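Local coordinates for protein putative dihydrodipicolinate synthase (PDB 2PCQ) that is of unassigned function but belongs to the dihydrodipicolinate synthetase family, whose members fold as TIM barrels, at residues Leu123-Gln128 against Ile151-Gly156; Lys118-Leu123 against His145-Gly150. One frame throughout, in Å; residues are numbered along the deposited sequence.

Contact 1: Leu123-Gln128 against Ile151-Gly156; sequences LYHVPQ and IKDSSG
A parallel strand pairing in the wall of a TIM barrel joins Leu123-His125 to Ile151-Asp153, the C-terminal ends of neighbouring strands, and carries on into the start of helix 127-130 and the loop after Asp153. The two short strand segments run 8° from parallel, and the backbone hydrogen bonds are straight: Lys152 N to Leu123 O, His125 N to Lys152 O (3.0 Å) and Ser154 N to His125 O. On the barrel interior, Tyr124 and Lys152 run side by side. Lys152, with CG anti to its N and an extended chain beyond, lays CD 3.4 Å from Tyr124 CE2. NZ then donates a hydrogen bond to Tyr124 OH (2.6 Å), a hydroxyl that also bonds to Ser40 N. Ser154 OG lies at the edge of the tyrosine ring, while Val126 CG1 covers part of one face. The other side of the sheet, under helix 158-167, carries Leu123 CB against Ile151 CG1 (3.7 Å) and His125 beside Asp153, ring and carboxylate planes 84° apart. Asp153 OD1 is gripped twice, by Ser155 OG (2.6 Å) and by Ser155 N in an Asx turn, while OD2 meets Arg160 and Tyr164. Pro127 CD sits over the centre of the His125 ring. Beyond the strands, Gln128 NE2 donates to Ser154 O at 2.7 Å, with the acceptor in the amide plane but the donor 37° above the carbonyl plane.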
loop_
_atom_site.group_PDB
_atom_site.type_symbol
_atom_site.label_atom_id
_atom_site.label_comp_id
_atom_site.label_asym_id
_atom_site.label_seq_id
_atom_site.Cartn_x
_atom_site.Cartn_y
_atom_site.Cartn_z
ATOM N N LEU A 123 -5.467 -21.194 12.074
ATOM C CA LEU A 123 -5.470 -20.317 10.917
ATOM C C LEU A 123 -4.053 -19.741 10.896
ATOM O O LEU A 123 -3.451 -19.530 11.952
ATOM C CB LEU A 123 -6.510 -19.204 11.090
ATOM C CG LEU A 123 -7.948 -19.682 11.333
ATOM C CD1 LEU A 123 -8.885 -18.485 11.378
ATOM C CD2 LEU A 123 -8.368 -20.645 10.224
ATOM N N TYR A 124 -3.513 -19.508 9.703
ATOM C CA TYR A 124 -2.156 -18.990 9.580
ATOM C C TYR A 124 -2.152 -17.650 8.860
ATOM O O TYR A 124 -2.316 -17.588 7.643
ATOM C CB TYR A 124 -1.287 -19.995 8.815
ATOM C CG TYR A 124 0.206 -19.887 9.072
ATOM C CD1 TYR A 124 1.064 -20.916 8.694
ATOM C CD2 TYR A 124 0.756 -18.780 9.726
ATOM C CE1 TYR A 124 2.429 -20.861 8.967
ATOM C CE2 TYR A 124 2.123 -18.712 10.005
ATOM C CZ TYR A 124 2.952 -19.761 9.624
ATOM O OH TYR A 124 4.297 -19.737 9.927
ATOM N N HIS A 125 -1.968 -16.579 9.622
ATOM C CA HIS A 125 -1.935 -15.235 9.059
ATOM C C HIS A 125 -0.500 -14.711 9.066
ATOM O O HIS A 125 0.009 -14.277 10.100
ATOM C CB HIS A 125 -2.834 -14.302 9.874
ATOM C CG HIS A 125 -2.913 -12.907 9.331
ATOM N ND1 HIS A 125 -3.263 -12.632 8.025
ATOM C CD2 HIS A 125 -2.705 -11.707 9.923
ATOM C CE1 HIS A 125 -3.268 -11.325 7.836
ATOM N NE2 HIS A 125 -2.934 -10.739 8.972
ATOM N N VAL A 126 0.151 -14.760 7.909
ATOM C CA VAL A 126 1.525 -14.289 7.780
ATOM C C VAL A 126 1.620 -13.511 6.460
ATOM O O VAL A 126 2.319 -13.908 5.529
ATOM C CB VAL A 126 2.525 -15.507 7.849
ATOM C CG1 VAL A 126 2.163 -16.557 6.803
ATOM C CG2 VAL A 126 3.966 -15.033 7.687
ATOM N N PRO A 127 0.912 -12.364 6.382
ATOM C CA PRO A 127 0.849 -11.475 5.215
ATOM C C PRO A 127 2.172 -11.000 4.626
ATOM O O PRO A 127 2.252 -10.718 3.433
ATOM C CB PRO A 127 -0.025 -10.316 5.705
ATOM C CG PRO A 127 0.279 -10.264 7.169
ATOM C CD PRO A 127 0.261 -11.732 7.545
ATOM N N GLN A 128 3.207 -10.908 5.451
ATOM C CA GLN A 128 4.504 -10.470 4.956
ATOM C C GLN A 128 4.963 -11.383 3.823
ATOM O O GLN A 128 5.623 -10.940 2.885
ATOM C CB GLN A 128 5.540 -10.470 6.087
ATOM C CG GLN A 128 5.173 -9.550 7.249
ATOM C CD GLN A 128 4.518 -10.287 8.413
ATOM O OE1 GLN A 128 3.646 -11.143 8.221
ATOM N NE2 GLN A 128 4.935 -9.945 9.630
ATOM N N ILE A 151 -5.334 -19.470 16.049
ATOM C CA ILE A 151 -4.629 -18.827 14.960
ATOM C C ILE A 151 -3.200 -18.436 15.300
ATOM O O ILE A 151 -2.897 -18.079 16.438
ATOM C CB ILE A 151 -5.381 -17.548 14.527
ATOM C CG1 ILE A 151 -4.719 -16.917 13.301
ATOM C CG2 ILE A 151 -5.384 -16.543 15.677
ATOM C CD1 ILE A 151 -5.525 -15.767 12.702
ATOM N N LYS A 152 -2.316 -18.550 14.317
ATOM C CA LYS A 152 -0.946 -18.098 14.491
ATOM C C LYS A 152 -0.960 -16.813 13.670
ATOM O O LYS A 152 -1.201 -16.843 12.459
ATOM C CB LYS A 152 0.080 -19.058 13.893
ATOM C CG LYS A 152 1.502 -18.494 13.990
ATOM C CD LYS A 152 2.553 -19.347 13.288
ATOM C CE LYS A 152 3.895 -18.612 13.278
ATOM N NZ LYS A 152 4.924 -19.281 12.434
ATOM N N ASP A 153 -0.726 -15.690 14.336
ATOM C CA ASP A 153 -0.725 -14.396 13.675
ATOM C C ASP A 153 0.692 -13.827 13.694
ATOM O O ASP A 153 1.205 -13.444 14.748
ATOM C CB ASP A 153 -1.685 -13.452 14.403
ATOM C CG ASP A 153 -2.007 -12.209 13.599
ATOM O OD1 ASP A 153 -1.073 -11.608 13.033
ATOM O OD2 ASP A 153 -3.195 -11.825 13.546
ATOM N N SER A 154 1.318 -13.765 12.522
ATOM C CA SER A 154 2.681 -13.253 12.406
ATOM C C SER A 154 2.745 -11.809 11.924
ATOM O O SER A 154 3.835 -11.257 11.772
ATOM C CB SER A 154 3.485 -14.122 11.432
ATOM O OG SER A 154 3.439 -15.488 11.797
ATOM N N SER A 155 1.586 -11.195 11.696
ATOM C CA SER A 155 1.526 -9.826 11.179
ATOM C C SER A 155 2.197 -8.735 12.005
ATOM O O SER A 155 2.700 -7.761 11.449
ATOM C CB SER A 155 0.069 -9.414 10.938
ATOM O OG SER A 155 -0.606 -9.224 12.168
ATOM N N GLY A 156 2.204 -8.883 13.324
ATOM C CA GLY A 156 2.796 -7.853 14.156
ATOM C C GLY A 156 1.787 -6.733 14.365
ATOM O O GLY A 156 2.115 -5.677 14.896
#

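Contact 2: Lys118-Leu123 against His145-Gly150; sequences KMPLFL and HPNVLG. With K (potassium ion), chain B.
Leu149 CB rests over one face of the Phe122 ring, 4.0 Å from its centroid, in a CH-pi contact shifted toward the rim. Leu149 CD1 reaches on to Pro120 CB (4.1 Å). On the other side of the sheet, below helix 107-118, the two methyls of Val148 divide their partners: CG2 meets Leu121 CD2, and CG1, anti to the backbone N (chi1 174°), meets Leu123 CG at 4.0 Å. Gly150, without a side chain, lets Phe122 CD1 come 3.5 Å from its C. These residues open two adjacent parallel strands of the TIM barrel at their N-terminal ends, where the short segments still cross at 56°. Leu121 N donates to Asn147 O (2.8 Å) and Leu123 N to Gly150 O, whereas the bond from Leu149 N to Leu121 O is bent and weak. Leu149, at helical backbone angles, is skipped in the register, so that the next bond is accepted by Gly150 O. Leading into the strand, a type I turn from His145 to Val148 is closed by Val148 N on His145 O, and Asn147 N donates to His145 ND1, near the plane of the ring. The carbonyls His145 O and Val148 O each bind potassium at 3.0 Å, together with two waters and the carbonyl oxygens of Ala143 and Glu170.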
loop_
_atom_site.group_PDB
_atom_site.type_symbol
_atom_site.label_atom_id
_atom_site.label_comp_id
_atom_site.label_asym_id
_atom_site.label_seq_id
_atom_site.Cartn_x
_atom_site.Cartn_y
_atom_site.Cartn_z
ATOM N N LYS A 118 -11.584 -32.533 8.135
ATOM C CA LYS A 118 -10.688 -33.692 8.153
ATOM C C LYS A 118 -9.592 -33.649 9.230
ATOM O O LYS A 118 -9.068 -34.694 9.633
ATOM C CB LYS A 118 -10.009 -33.830 6.781
ATOM C CG LYS A 118 -10.960 -33.829 5.583
ATOM C CD LYS A 118 -11.868 -35.052 5.555
ATOM C CE LYS A 118 -11.073 -36.327 5.349
ATOM N NZ LYS A 118 -11.953 -37.529 5.267
HETATM N N MSE A 119 -9.247 -32.455 9.700
HETATM C CA MSE A 119 -8.191 -32.366 10.690
HETATM C C MSE A 119 -8.222 -31.057 11.438
HETATM O O MSE A 119 -8.639 -30.035 10.913
HETATM C CB MSE A 119 -6.826 -32.494 10.008
HETATM C CG MSE A 119 -5.867 -33.453 10.658
HETATM SE SE MSE A 119 -4.199 -33.293 9.729
HETATM C CE MSE A 119 -3.097 -32.931 11.295
ATOM N N PRO A 120 -7.760 -31.075 12.699
ATOM C CA PRO A 120 -7.732 -29.857 13.516
ATOM C C PRO A 120 -6.712 -28.926 12.897
ATOM O O PRO A 120 -5.713 -29.381 12.332
ATOM C CB PRO A 120 -7.281 -30.368 14.895
ATOM C CG PRO A 120 -7.730 -31.820 14.877
ATOM C CD PRO A 120 -7.391 -32.256 13.493
ATOM N N LEU A 121 -6.975 -27.631 12.961
ATOM C CA LEU A 121 -6.045 -26.672 12.413
ATOM C C LEU A 121 -6.070 -25.300 13.050
ATOM O O LEU A 121 -7.030 -24.920 13.730
ATOM C CB LEU A 121 -6.234 -26.523 10.882
ATOM C CG LEU A 121 -7.313 -25.718 10.122
ATOM C CD1 LEU A 121 -8.401 -26.647 9.636
ATOM C CD2 LEU A 121 -7.885 -24.593 10.956
ATOM N N PHE A 122 -4.986 -24.565 12.824
ATOM C CA PHE A 122 -4.843 -23.198 13.305
ATOM C C PHE A 122 -4.847 -22.366 12.028
ATOM O O PHE A 122 -4.309 -22.796 11.008
ATOM C CB PHE A 122 -3.497 -23.006 14.007
ATOM C CG PHE A 122 -3.462 -23.523 15.418
ATOM C CD1 PHE A 122 -3.795 -22.692 16.480
ATOM C CD2 PHE A 122 -3.083 -24.837 15.684
ATOM C CE1 PHE A 122 -3.748 -23.154 17.792
ATOM C CE2 PHE A 122 -3.033 -25.312 16.989
ATOM C CZ PHE A 122 -3.366 -24.467 18.047
ATOM N N LEU A 123 -5.467 -21.194 12.074
ATOM C CA LEU A 123 -5.470 -20.317 10.917
ATOM C C LEU A 123 -4.053 -19.741 10.896
ATOM O O LEU A 123 -3.451 -19.530 11.952
ATOM C CB LEU A 123 -6.510 -19.204 11.090
ATOM C CG LEU A 123 -7.948 -19.682 11.333
ATOM C CD1 LEU A 123 -8.885 -18.485 11.378
ATOM C CD2 LEU A 123 -8.368 -20.645 10.224
ATOM N N HIS A 145 -16.076 -23.130 14.902
ATOM C CA HIS A 145 -15.807 -24.501 14.465
ATOM C C HIS A 145 -14.892 -25.262 15.425
ATOM O O HIS A 145 -13.775 -24.840 15.690
ATOM C CB HIS A 145 -15.180 -24.489 13.070
ATOM C CG HIS A 145 -15.234 -25.813 12.372
ATOM N ND1 HIS A 145 -14.761 -26.976 12.940
ATOM C CD2 HIS A 145 -15.688 -26.151 11.141
ATOM C CE1 HIS A 145 -14.919 -27.974 12.087
ATOM N NE2 HIS A 145 -15.479 -27.500 10.989
ATOM N N PRO A 146 -15.350 -26.417 15.933
ATOM C CA PRO A 146 -14.580 -27.244 16.868
ATOM C C PRO A 146 -13.143 -27.571 16.452
ATOM O O PRO A 146 -12.253 -27.638 17.302
ATOM C CB PRO A 146 -15.437 -28.501 17.000
ATOM C CG PRO A 146 -16.823 -27.975 16.816
ATOM C CD PRO A 146 -16.654 -27.040 15.643
ATOM N N ASN A 147 -12.914 -27.781 15.157
ATOM C CA ASN A 147 -11.575 -28.117 14.673
ATOM C C ASN A 147 -10.686 -26.939 14.285
ATOM O O ASN A 147 -9.570 -27.134 13.808
ATOM C CB ASN A 147 -11.658 -29.101 13.504
ATOM C CG ASN A 147 -11.390 -30.536 13.934
ATOM O OD1 ASN A 147 -11.334 -31.448 13.108
ATOM N ND2 ASN A 147 -11.219 -30.739 15.233
ATOM N N VAL A 148 -11.182 -25.721 14.460
ATOM C CA VAL A 148 -10.375 -24.538 14.177
ATOM C C VAL A 148 -9.897 -24.133 15.568
ATOM O O VAL A 148 -10.521 -23.320 16.234
ATOM C CB VAL A 148 -11.217 -23.408 13.551
ATOM C CG1 VAL A 148 -10.377 -22.143 13.416
ATOM C CG2 VAL A 148 -11.729 -23.842 12.179
ATOM N N LEU A 149 -8.786 -24.718 16.000
ATOM C CA LEU A 149 -8.243 -24.485 17.339
ATOM C C LEU A 149 -7.867 -23.058 17.701
ATOM O O LEU A 149 -7.989 -22.648 18.858
ATOM C CB LEU A 149 -7.033 -25.390 17.560
ATOM C CG LEU A 149 -7.266 -26.863 17.219
ATOM C CD1 LEU A 149 -6.053 -27.671 17.658
ATOM C CD2 LEU A 149 -8.528 -27.374 17.911
ATOM N N GLY A 150 -7.399 -22.302 16.720
ATOM C CA GLY A 150 -7.002 -20.937 16.991
ATOM C C GLY A 150 -6.303 -20.338 15.796
ATOM O O GLY A 150 -6.619 -20.670 14.653
HETATM K K K B . -12.837 -23.328 18.118
HETATM O O HOH W 1 -11.435 -25.599 19.730
HETATM O O HOH W 2 -15.658 -24.243 19.116
#

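Both contacts join the same pair of barrel strands, 121-125 and 148-153, and share Leu123; contact 2 takes their beginnings and contact 1 their ends, the centres lying about 15 Å apart. Each is largely buried, but contact 1 is closer to the centre of the chain, about 9 Å against about 16 Å. The short segments cross at a steep angle in contact 2 and run nearly parallel in contact 1, whose three backbone bonds are straight, while one in contact 2 is weak. Chemistry changes along the way: contact 2 is mainly aliphatic and aromatic, its polar part being a turn whose carbonyls hold potassium, whereas contact 1 is rich in polar side-chain bonds. They meet where Ile151 N lies 3.6 Å from Phe122 CD1.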